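Local coordinates for trehalose-6-phosphate phosphatase (Candida albicans, PDB 5DXF), which belongs to glycosyltransferase family 20 and the GT-B clan, its modelled N-terminal domain being built around one mixed and two parallel sheets flanked by helices, at residues 233-236 with 237-241. Numbering follows the deposited sequence.
Sequences PSSE and YFRCL
Ser234 O accepts from Phe238 N at 3.0 Å in the first i to i+4 bond of helix 235-238, a worked example of how a very short helix is held by its opening residues. The bond is fairly straight (158° at the hydrogen), and a weak second one, from Tyr237 N, reaches the same oxygen. One residue on, Arg239 N donates to Ser235 O, also at 3.0 Å. Ser234 occupies the N-cap position, but its hydroxyl makes no capping bond; its backbone carbonyl takes the two N-H groups named above.

Phe238 can be followed outward from the backbone. Its CB lies 3.6 Å from Ser234 O and 4.0 Å from Pro233 CG. With CG anti to the backbone N (chi1 -170°), the ring swings out so that CD1 comes 4.0 Å from Pro233 CG, the proline carbon lying at the ring edge, near its plane. The Phe238 ring also meets that of Phe232, the two planes inclined at about 30°. Pro233 thus spans two side chains, for its CB also rests against Tyr237 CB at 3.8 Å. On another side of the turn, the Arg239 chain bends at chi2 and chi3, bringing its guanidinium obliquely past Ser235 O and Glu236 CA.

The turn is wedged among helices: Pro233 packs on Phe160 and Leu241 on Val155 of helix 147-160, Phe238 touches Leu248 of helix 244-251 and Cys271 of helix 262-274, and the segment forms part of the connection between strand 223-227 and strand 256-259, neighbours in the large mixed sheet.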
# COMPACT_ATOMS: atom_id res chain seq x y z
N PRO A 233 11.78 9.53 2.09
CA PRO A 233 13.21 9.35 1.83
C PRO A 233 14.15 10.10 2.76
O PRO A 233 13.75 11.09 3.35
CB PRO A 233 13.36 9.88 0.41
CG PRO A 233 12.50 11.07 0.40
CD PRO A 233 11.29 10.67 1.17
N SER A 234 15.40 9.68 2.80
CA SER A 234 16.46 10.30 3.58
C SER A 234 16.71 11.67 3.03
O SER A 234 16.34 11.96 1.91
CB SER A 234 17.75 9.50 3.42
OG SER A 234 18.34 9.22 4.66
N SER A 235 17.29 12.54 3.84
CA SER A 235 17.49 13.92 3.46
C SER A 235 18.28 14.01 2.16
O SER A 235 18.08 14.92 1.37
CB SER A 235 18.18 14.71 4.58
OG SER A 235 19.26 13.98 5.13
N GLU A 236 19.18 13.07 1.94
CA GLU A 236 19.99 13.08 0.74
C GLU A 236 19.17 12.99 -0.53
O GLU A 236 19.47 13.66 -1.50
CB GLU A 236 20.92 11.90 0.74
CG GLU A 236 21.34 11.42 2.10
CD GLU A 236 22.70 10.81 2.06
OE1 GLU A 236 23.67 11.56 2.17
OE2 GLU A 236 22.82 9.58 1.91
N TYR A 237 18.14 12.15 -0.53
CA TYR A 237 17.24 12.02 -1.67
C TYR A 237 16.22 13.15 -1.72
O TYR A 237 15.87 13.62 -2.80
CB TYR A 237 16.53 10.66 -1.62
CG TYR A 237 17.17 9.63 -2.51
CD1 TYR A 237 16.85 9.56 -3.86
CD2 TYR A 237 18.10 8.73 -2.01
CE1 TYR A 237 17.43 8.62 -4.68
CE2 TYR A 237 18.69 7.78 -2.83
CZ TYR A 237 18.35 7.74 -4.17
OH TYR A 237 18.93 6.80 -4.98
N PHE A 238 15.76 13.59 -0.56
CA PHE A 238 14.71 14.59 -0.49
C PHE A 238 15.19 15.97 -0.95
O PHE A 238 14.40 16.77 -1.46
CB PHE A 238 14.15 14.69 0.93
CG PHE A 238 12.90 15.52 1.02
CD1 PHE A 238 11.68 15.00 0.65
CD2 PHE A 238 12.96 16.84 1.47
CE1 PHE A 238 10.53 15.76 0.73
CE2 PHE A 238 11.82 17.61 1.55
CZ PHE A 238 10.60 17.07 1.18
N ARG A 239 16.48 16.24 -0.80
CA ARG A 239 17.07 17.52 -1.16
C ARG A 239 16.96 17.78 -2.65
O ARG A 239 16.99 18.92 -3.09
CB ARG A 239 18.52 17.58 -0.70
CG ARG A 239 18.69 17.78 0.79
CD ARG A 239 19.79 18.76 1.13
NE ARG A 239 21.09 18.28 0.70
CZ ARG A 239 21.76 17.30 1.28
NH1 ARG A 239 21.25 16.68 2.33
NH2 ARG A 239 22.94 16.93 0.80
N CYS A 240 16.86 16.72 -3.43
CA CYS A 240 16.81 16.81 -4.87
C CYS A 240 15.62 17.61 -5.34
O CYS A 240 15.68 18.27 -6.36
CB CYS A 240 16.76 15.43 -5.48
SG CYS A 240 18.15 14.40 -5.01
N LEU A 241 14.55 17.56 -4.57
CA LEU A 241 13.35 18.24 -4.97
C LEU A 241 13.52 19.75 -4.95
O LEU A 241 13.99 20.32 -3.99
CB LEU A 241 12.20 17.83 -4.06
CG LEU A 241 11.82 16.36 -4.06
CD1 LEU A 241 10.82 16.08 -2.96
CD2 LEU A 241 11.22 15.99 -5.40